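Local coordinates for acetate kinase (Entamoeba histolytica, PDB 4H0O), which is a pyrophosphate-dependent acetate kinase that probably interconverts acetate and acetyl phosphate, a step linking acetate to acetyl-CoA, at residues Y178-H184 with D228-S234; V201-I207 with C219-G224. All coordinates share one frame; numbering follows the deposited sequence.

The two interactions lie about 18 Å apart, centre to centre. Both reach the same mixed sheet of the ribonuclease H-like fold, interaction 1 only through D228 and T229. Interaction 2 pairs strands 205-211 and 216-222, a beta hairpin. Interaction 1 begins where the next strand, 225-229, ends, and ties the chain there to the loop before helix 185-195. Along the chain 178-184 comes first, then both segments of interaction 2, then 228-234. The contacts meet through D228 O and G220 N, 2.8 Å apart, a probable hydrogen bond between neighbouring strands. The hairpin thus connects through strand 225-229 to the loop carrying H184, predicted to stabilise the transition state.

Interaction 1: Y178-H184 with D228-S234; sequences YLKFGFH and DTSMGNS
M231 sends its thioether between two aromatic neighbours, F183 and H184. This Met-aromatic contact lies where edge strand 225-229 of the ribonuclease H-like fold runs into a loop. M231 SD is 3.5 Å from F183 CD1. It stands obliquely to both rings, 4.6 Å from the centroid of each. The M231 chain is extended beyond CG. Its last torsion (chi3 171°) carries CE to 3.5 Å from H184 CE1, and the M231 chain crosses each aromatic side chain at about a right angle. H184 is predicted to stabilise the transition state. Its imidazole is also stacked with H210 and hydrogen-bonded through ND1 to S217 OG, so M231, H210 and S217 all contact this ring. M231 also comes near R244, which has the same predicted role.

The backbones meet at G232. Its O takes a nearly straight hydrogen bond from F181 N at 3.1 Å and a weak one from G182 N at 3.5 Å. F181 N sits above the carbonyl plane, 71° out of it.

K180 lays its methylenes along the backbone of M231 and G232. A bend at chi3 (-59°) then turns NZ toward D228, giving a salt bridge to OD1 at 3.6 Å. NZ also makes a weak hydrogen bond to T229 O. D228 OD2 has a long, weak ion pair with K315 of the second subunit, so this charge cluster reaches the subunit interface.

The T229 methyl packs on G182, which has no side chain to intervene: CG2 is 3.6 Å from G182 CA. T229 OG1 is hydrogen-bonded to C218 O and accepts a hydrogen bond from a water. That same water accepts one from F183 N, with F183 N 2.8 Å from the water oxygen.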
ATOM      1  N   TYR B 178     -10.522  13.742   0.804  1.00 39.58           N
ATOM      2  CA  TYR B 178      -9.762  12.713   0.103  1.00 40.15           C
ATOM      3  C   TYR B 178     -10.148  11.299   0.525  1.00 38.89           C
ATOM      4  O   TYR B 178      -9.288  10.450   0.766  1.00 34.44           O
ATOM      5  CB  TYR B 178      -8.261  12.947   0.292  1.00 39.20           C
ATOM      6  CG  TYR B 178      -7.815  14.315  -0.171  1.00 41.07           C
ATOM      7  CD1 TYR B 178      -8.009  14.715  -1.487  1.00 34.51           C
ATOM      8  CD2 TYR B 178      -7.201  15.205   0.701  1.00 31.72           C
ATOM      9  CE1 TYR B 178      -7.608  15.966  -1.920  1.00 40.69           C
ATOM     10  CE2 TYR B 178      -6.796  16.461   0.276  1.00 43.10           C
ATOM     11  CZ  TYR B 178      -7.002  16.834  -1.037  1.00 44.81           C
ATOM     12  OH  TYR B 178      -6.603  18.077  -1.473  1.00 41.88           O
ATOM     13  N   LEU B 179     -11.450  11.051   0.611  1.00 32.59           N
ATOM     14  CA  LEU B 179     -11.939   9.712   0.894  1.00 32.04           C
ATOM     15  C   LEU B 179     -11.653   8.788  -0.289  1.00 37.11           C
ATOM     16  O   LEU B 179     -11.540   9.239  -1.435  1.00 37.51           O
ATOM     17  CB  LEU B 179     -13.436   9.737   1.210  1.00 27.91           C
ATOM     18  CG  LEU B 179     -13.824  10.404   2.531  1.00 43.92           C
ATOM     19  CD1 LEU B 179     -15.334  10.371   2.739  1.00 30.95           C
ATOM     20  CD2 LEU B 179     -13.112   9.736   3.701  1.00 31.45           C
ATOM     21  N   LYS B 180     -11.515   7.498  -0.005  1.00 35.23           N
ATOM     22  CA  LYS B 180     -11.312   6.510  -1.055  1.00 34.05           C
ATOM     23  C   LYS B 180     -12.605   6.319  -1.843  1.00 35.93           C
ATOM     24  O   LYS B 180     -13.695   6.332  -1.270  1.00 38.00           O
ATOM     25  CB  LYS B 180     -10.851   5.182  -0.450  1.00 34.46           C
ATOM     26  CG  LYS B 180     -10.767   4.033  -1.448  1.00 47.93           C
ATOM     27  CD  LYS B 180     -10.247   2.756  -0.801  1.00 44.11           C
ATOM     28  CE  LYS B 180      -8.861   2.958  -0.208  1.00 41.54           C
ATOM     29  NZ  LYS B 180      -8.300   1.676   0.316  1.00 49.06           N
ATOM     30  N   PHE B 181     -12.482   6.164  -3.156  1.00 33.29           N
ATOM     31  CA  PHE B 181     -13.631   5.862  -4.000  1.00 33.90           C
ATOM     32  C   PHE B 181     -13.559   4.431  -4.535  1.00 41.54           C
ATOM     33  O   PHE B 181     -14.403   3.594  -4.211  1.00 49.05           O
ATOM     34  CB  PHE B 181     -13.743   6.863  -5.157  1.00 33.07           C
ATOM     35  CG  PHE B 181     -14.323   8.193  -4.757  1.00 36.31           C
ATOM     36  CD1 PHE B 181     -15.692   8.338  -4.567  1.00 30.28           C
ATOM     37  CD2 PHE B 181     -13.504   9.301  -4.582  1.00 31.66           C
ATOM     38  CE1 PHE B 181     -16.233   9.561  -4.199  1.00 39.70           C
ATOM     39  CE2 PHE B 181     -14.040  10.526  -4.214  1.00 35.27           C
ATOM     40  CZ  PHE B 181     -15.405  10.656  -4.024  1.00 39.11           C
ATOM     41  N   GLY B 182     -12.544   4.149  -5.348  1.00 32.42           N
ATOM     42  CA  GLY B 182     -12.426   2.848  -5.984  1.00 40.09           C
ATOM     43  C   GLY B 182     -13.038   2.887  -7.370  1.00 32.22           C
ATOM     44  O   GLY B 182     -14.007   3.612  -7.603  1.00 32.01           O
ATOM     45  N   PHE B 183     -12.477   2.119  -8.299  1.00 28.49           N
ATOM     46  CA  PHE B 183     -12.936   2.174  -9.686  1.00 34.35           C
ATOM     47  C   PHE B 183     -13.081   0.767 -10.261  1.00 35.37           C
ATOM     48  O   PHE B 183     -13.000  -0.210  -9.514  1.00 29.31           O
ATOM     49  CB  PHE B 183     -11.985   3.043 -10.522  1.00 27.11           C
ATOM     50  CG  PHE B 183     -11.844   4.454 -10.007  1.00 28.15           C
ATOM     51  CD1 PHE B 183     -10.958   4.750  -8.975  1.00 35.90           C
ATOM     52  CD2 PHE B 183     -12.601   5.484 -10.546  1.00 32.98           C
ATOM     53  CE1 PHE B 183     -10.833   6.043  -8.489  1.00 34.28           C
ATOM     54  CE2 PHE B 183     -12.478   6.783 -10.066  1.00 29.23           C
ATOM     55  CZ  PHE B 183     -11.593   7.061  -9.036  1.00 33.75           C
ATOM     56  N   HIS B 184     -13.302   0.666 -11.573  1.00 28.73           N
ATOM     57  CA  HIS B 184     -13.591  -0.616 -12.222  1.00 29.16           C
ATOM     58  C   HIS B 184     -14.817  -1.290 -11.602  1.00 32.48           C
ATOM     59  O   HIS B 184     -14.964  -2.513 -11.678  1.00 34.80           O
ATOM     60  CB  HIS B 184     -12.382  -1.561 -12.155  1.00 34.47           C
ATOM     61  CG  HIS B 184     -11.121  -0.979 -12.708  1.00 41.75           C
ATOM     62  ND1 HIS B 184      -9.882  -1.214 -12.151  1.00 37.91           N
ATOM     63  CD2 HIS B 184     -10.902  -0.171 -13.776  1.00 31.72           C
ATOM     64  CE1 HIS B 184      -8.958  -0.578 -12.845  1.00 38.76           C
ATOM     65  NE2 HIS B 184      -9.551   0.064 -13.837  1.00 39.14           N
ATOM     66  N   ASP B 228     -13.432  -3.909   0.341  1.00 29.85           N
ATOM     67  CA  ASP B 228     -12.363  -2.940   0.138  1.00 32.71           C
ATOM     68  C   ASP B 228     -11.788  -3.082  -1.263  1.00 34.08           C
ATOM     69  O   ASP B 228     -12.051  -4.075  -1.949  1.00 35.56           O
ATOM     70  CB  ASP B 228     -11.262  -3.089   1.189  1.00 28.02           C
ATOM     71  CG  ASP B 228     -10.391  -1.846   1.297  1.00 44.35           C
ATOM     72  OD1 ASP B 228     -10.826  -0.770   0.832  1.00 42.20           O
ATOM     73  OD2 ASP B 228      -9.273  -1.938   1.844  1.00 45.64           O
ATOM     74  N   THR B 229     -11.010  -2.091  -1.687  1.00 36.09           N
ATOM     75  CA  THR B 229     -10.467  -2.094  -3.038  1.00 35.67           C
ATOM     76  C   THR B 229      -9.111  -1.401  -3.126  1.00 37.23           C
ATOM     77  O   THR B 229      -8.697  -0.692  -2.207  1.00 39.35           O
ATOM     78  CB  THR B 229     -11.444  -1.453  -4.037  1.00 33.90           C
ATOM     79  OG1 THR B 229     -11.031  -1.751  -5.376  1.00 36.29           O
ATOM     80  CG2 THR B 229     -11.492   0.056  -3.839  1.00 34.46           C
ATOM     81  N   SER B 230      -8.444  -1.591  -4.258  1.00 38.50           N
ATOM     82  CA  SER B 230      -7.037  -1.238  -4.407  1.00 27.33           C
ATOM     83  C   SER B 230      -6.789   0.242  -4.708  1.00 31.92           C
ATOM     84  O   SER B 230      -5.848   0.838  -4.179  1.00 27.36           O
ATOM     85  CB  SER B 230      -6.428  -2.097  -5.514  1.00 30.67           C
ATOM     86  OG  SER B 230      -5.035  -2.223  -5.348  1.00 43.48           O
ATOM     87  N   MET B 231      -7.605   0.828  -5.579  1.00 37.77           N
ATOM     88  CA  MET B 231      -7.477   2.248  -5.884  1.00 42.15           C
ATOM     89  C   MET B 231      -7.998   3.067  -4.704  1.00 39.41           C
ATOM     90  O   MET B 231      -8.666   2.528  -3.815  1.00 34.09           O
ATOM     91  CB  MET B 231      -8.222   2.602  -7.177  1.00 38.86           C
ATOM     92  CG  MET B 231      -7.546   2.095  -8.455  1.00 30.27           C
ATOM     93  SD  MET B 231      -8.463   2.480  -9.975  1.00 49.70           S
ATOM     94  CE  MET B 231      -7.269   1.998 -11.226  1.00 31.40           C
ATOM     95  N   GLY B 232      -7.680   4.358  -4.680  1.00 34.52           N
ATOM     96  CA  GLY B 232      -8.099   5.208  -3.579  1.00 36.93           C
ATOM     97  C   GLY B 232      -8.904   6.397  -4.057  1.00 33.74           C
ATOM     98  O   GLY B 232      -9.838   6.241  -4.844  1.00 32.75           O
ATOM     99  N   ASN B 233      -8.541   7.584  -3.580  1.00 33.69           N
ATOM    100  CA  ASN B 233      -9.177   8.812  -4.037  1.00 33.87           C
ATOM    101  C   ASN B 233      -8.903   9.048  -5.519  1.00 28.78           C
ATOM    102  O   ASN B 233      -9.742   9.592  -6.236  1.00 35.73           O
ATOM    103  CB  ASN B 233      -8.687  10.006  -3.217  1.00 38.13           C
ATOM    104  CG  ASN B 233      -9.463  11.275  -3.513  1.00 36.74           C
ATOM    105  OD1 ASN B 233     -10.544  11.498  -2.965  1.00 41.04           O
ATOM    106  ND2 ASN B 233      -8.914  12.117  -4.383  1.00 32.67           N
ATOM    107  N   SER B 234      -7.722   8.631  -5.966  1.00 30.73           N
ATOM    108  CA  SER B 234      -7.323   8.786  -7.360  1.00 27.85           C
ATOM    109  C   SER B 234      -7.224   7.433  -8.045  1.00 33.84           C
ATOM    110  O   SER B 234      -7.284   6.387  -7.393  1.00 36.66           O
ATOM    111  CB  SER B 234      -5.973   9.492  -7.466  1.00 35.06           C
ATOM    112  OG  SER B 234      -4.904   8.589  -7.245  1.00 33.80           O
TER
HETATM  113  O   HOH W   1     -10.471   0.232  -7.665  1.00 31.38           O

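Interaction 2: V201-I207 with C219-G224; sequences VSHSKII and CGIVNG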
ATOM      1  N   VAL B 201     -22.472 -17.087  -4.420  1.00 50.00           N
ATOM      2  CA  VAL B 201     -21.886 -15.771  -4.165  1.00 42.96           C
ATOM      3  C   VAL B 201     -22.263 -15.220  -2.785  1.00 45.86           C
ATOM      4  O   VAL B 201     -21.426 -14.637  -2.094  1.00 44.61           O
ATOM      5  CB  VAL B 201     -22.275 -14.753  -5.268  1.00 39.04           C
ATOM      6  CG1 VAL B 201     -21.901 -13.346  -4.859  1.00 35.60           C
ATOM      7  CG2 VAL B 201     -21.607 -15.108  -6.592  1.00 33.47           C
ATOM      8  N   SER B 202     -23.514 -15.429  -2.383  1.00 48.06           N
ATOM      9  CA  SER B 202     -24.025 -14.900  -1.116  1.00 48.12           C
ATOM     10  C   SER B 202     -23.345 -15.468   0.132  1.00 47.12           C
ATOM     11  O   SER B 202     -23.539 -14.953   1.234  1.00 60.03           O
ATOM     12  CB  SER B 202     -25.542 -15.090  -1.023  1.00 45.16           C
ATOM     13  OG  SER B 202     -25.946 -16.303  -1.636  1.00 64.62           O
ATOM     14  N   HIS B 203     -22.561 -16.529  -0.039  1.00 50.33           N
ATOM     15  CA  HIS B 203     -21.781 -17.094   1.058  1.00 50.76           C
ATOM     16  C   HIS B 203     -20.370 -17.379   0.569  1.00 50.45           C
ATOM     17  O   HIS B 203     -19.909 -18.524   0.587  1.00 56.57           O
ATOM     18  CB  HIS B 203     -22.436 -18.371   1.591  1.00 51.31           C
ATOM     19  CG  HIS B 203     -23.831 -18.169   2.089  1.00 60.00           C
ATOM     20  ND1 HIS B 203     -24.112 -17.675   3.344  1.00 58.10           N
ATOM     21  CD2 HIS B 203     -25.034 -18.383   1.494  1.00 52.88           C
ATOM     22  CE1 HIS B 203     -25.422 -17.596   3.506  1.00 61.99           C
ATOM     23  NE2 HIS B 203     -26.001 -18.021   2.395  1.00 61.48           N
ATOM     24  N   SER B 204     -19.688 -16.324   0.133  1.00 43.34           N
ATOM     25  CA  SER B 204     -18.388 -16.460  -0.504  1.00 43.38           C
ATOM     26  C   SER B 204     -17.480 -15.291  -0.156  1.00 41.52           C
ATOM     27  O   SER B 204     -17.947 -14.167   0.053  1.00 38.10           O
ATOM     28  CB  SER B 204     -18.556 -16.526  -2.022  1.00 47.34           C
ATOM     29  OG  SER B 204     -19.128 -15.326  -2.520  1.00 52.71           O
ATOM     30  N   LYS B 205     -16.183 -15.567  -0.087  1.00 36.99           N
ATOM     31  CA  LYS B 205     -15.179 -14.519   0.031  1.00 35.60           C
ATOM     32  C   LYS B 205     -14.367 -14.516  -1.253  1.00 35.00           C
ATOM     33  O   LYS B 205     -13.639 -15.471  -1.547  1.00 27.76           O
ATOM     34  CB  LYS B 205     -14.287 -14.757   1.248  1.00 33.36           C
ATOM     35  CG  LYS B 205     -15.022 -14.619   2.569  1.00 31.86           C
ATOM     36  CD  LYS B 205     -14.158 -15.037   3.745  1.00 40.29           C
ATOM     37  CE  LYS B 205     -14.926 -14.896   5.045  1.00 41.99           C
ATOM     38  NZ  LYS B 205     -15.516 -13.536   5.175  1.00 47.12           N
ATOM     39  N   ILE B 206     -14.513 -13.444  -2.023  1.00 34.39           N
ATOM     40  CA  ILE B 206     -13.940 -13.381  -3.358  1.00 34.75           C
ATOM     41  C   ILE B 206     -12.970 -12.212  -3.468  1.00 33.31           C
ATOM     42  O   ILE B 206     -13.262 -11.108  -3.000  1.00 30.24           O
ATOM     43  CB  ILE B 206     -15.054 -13.234  -4.417  1.00 34.95           C
ATOM     44  CG1 ILE B 206     -16.077 -14.364  -4.264  1.00 37.38           C
ATOM     45  CG2 ILE B 206     -14.477 -13.221  -5.821  1.00 23.86           C
ATOM     46  CD1 ILE B 206     -17.223 -14.312  -5.261  1.00 31.27           C
ATOM     47  N   ILE B 207     -11.805 -12.468  -4.059  1.00 25.59           N
ATOM     48  CA  ILE B 207     -10.891 -11.398  -4.433  1.00 29.13           C
ATOM     49  C   ILE B 207     -10.799 -11.375  -5.953  1.00 28.71           C
ATOM     50  O   ILE B 207     -10.379 -12.355  -6.579  1.00 29.44           O
ATOM     51  CB  ILE B 207      -9.485 -11.574  -3.814  1.00 29.52           C
ATOM     52  CG1 ILE B 207      -9.544 -11.403  -2.295  1.00 24.85           C
ATOM     53  CG2 ILE B 207      -8.509 -10.566  -4.407  1.00 25.84           C
ATOM     54  CD1 ILE B 207      -8.196 -11.531  -1.598  1.00 22.73           C
ATOM     55  N   CYS B 219     -10.229  -6.146  -5.838  1.00 26.05           N
ATOM     56  CA  CYS B 219     -11.372  -5.869  -4.980  1.00 28.80           C
ATOM     57  C   CYS B 219     -11.674  -7.041  -4.047  1.00 34.64           C
ATOM     58  O   CYS B 219     -11.785  -8.187  -4.492  1.00 30.72           O
ATOM     59  CB  CYS B 219     -12.604  -5.544  -5.823  1.00 25.03           C
ATOM     60  SG  CYS B 219     -14.017  -4.944  -4.864  1.00 36.97           S
ATOM     61  N   GLY B 220     -11.802  -6.755  -2.755  1.00 31.38           N
ATOM     62  CA  GLY B 220     -12.225  -7.768  -1.805  1.00 22.89           C
ATOM     63  C   GLY B 220     -13.740  -7.770  -1.729  1.00 30.13           C
ATOM     64  O   GLY B 220     -14.350  -6.751  -1.396  1.00 34.33           O
ATOM     65  N   ILE B 221     -14.349  -8.911  -2.038  1.00 29.41           N
ATOM     66  CA  ILE B 221     -15.803  -8.993  -2.130  1.00 31.79           C
ATOM     67  C   ILE B 221     -16.398 -10.010  -1.151  1.00 35.30           C
ATOM     68  O   ILE B 221     -16.095 -11.207  -1.213  1.00 26.60           O
ATOM     69  CB  ILE B 221     -16.239  -9.315  -3.571  1.00 34.57           C
ATOM     70  CG1 ILE B 221     -15.744  -8.215  -4.515  1.00 26.89           C
ATOM     71  CG2 ILE B 221     -17.749  -9.448  -3.654  1.00 26.69           C
ATOM     72  CD1 ILE B 221     -15.833  -8.569  -5.981  1.00 27.69           C
ATOM     73  N   VAL B 222     -17.241  -9.520  -0.245  1.00 36.37           N
ATOM     74  CA  VAL B 222     -17.889 -10.375   0.744  1.00 30.45           C
ATOM     75  C   VAL B 222     -19.377 -10.487   0.440  1.00 32.80           C
ATOM     76  O   VAL B 222     -20.114  -9.501   0.532  1.00 35.21           O
ATOM     77  CB  VAL B 222     -17.690  -9.843   2.177  1.00 39.57           C
ATOM     78  CG1 VAL B 222     -18.374 -10.756   3.192  1.00 26.37           C
ATOM     79  CG2 VAL B 222     -16.211  -9.722   2.491  1.00 36.68           C
ATOM     80  N   ASN B 223     -19.805 -11.692   0.071  1.00 42.99           N
ATOM     81  CA  ASN B 223     -21.207 -11.964  -0.240  1.00 42.24           C
ATOM     82  C   ASN B 223     -21.786 -11.060  -1.332  1.00 41.49           C
ATOM     83  O   ASN B 223     -22.920 -10.592  -1.224  1.00 34.99           O
ATOM     84  CB  ASN B 223     -22.060 -11.915   1.034  1.00 36.93           C
ATOM     85  CG  ASN B 223     -21.568 -12.883   2.100  1.00 52.06           C
ATOM     86  OD1 ASN B 223     -20.809 -13.814   1.811  1.00 42.82           O
ATOM     87  ND2 ASN B 223     -22.006 -12.673   3.340  1.00 41.55           N
ATOM     88  N   GLY B 224     -20.998 -10.820  -2.377  1.00 35.45           N
ATOM     89  CA  GLY B 224     -21.458 -10.059  -3.526  1.00 27.91           C
ATOM     90  C   GLY B 224     -21.221  -8.562  -3.448  1.00 32.80           C
ATOM     91  O   GLY B 224     -21.531  -7.834  -4.397  1.00 33.79           O
TER
HETATM   92  O   HOH W   2     -18.676 -12.665  -2.313  1.00 38.49           O
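I206 and I221 form the hydrogen-bonded pair within these two segments of an antiparallel beta hairpin. The two short strand segments run at 164° to each other. I206 N bonds to I221 O at 2.9 Å, and I221 N returns a short bond to I206 O at 2.6 Å. K205 with V222 and I207 with G220 are the flanking non-hydrogen-bonded pairs. Further along, N223 N gives S204 O a nearly straight bond of 3.1 Å. I207 CA adds a CA-H...O contact to C219 O, 3.3 Å.

One side-chain bond extends the ladder. N223 CG lies anti to its own carbonyl carbon (chi1 -57°), which brings OD1 to 3.2 Å from S204 N. The donor is tilted 16° from the amide carbonyl plane. A water joins the same end: it accepts from G224 N at 3.0 Å and donates to S204 OG.

I206 and I221 share one face, where both pack on I192 of helix 185-195; I206 CB and I221 CB are 4.2 Å apart. The opposite face carries I207 and V222, against helix 299-324, and there K205 NZ is hydrogen-bonded to I324 O. Beyond the strands, V201 CG1 lies against G224 CA.

The chemistry implies two parts: backbone bonding between buried isoleucines, and, at the more exposed open end of the hairpin, an asparagine and a water continuing it past the strands.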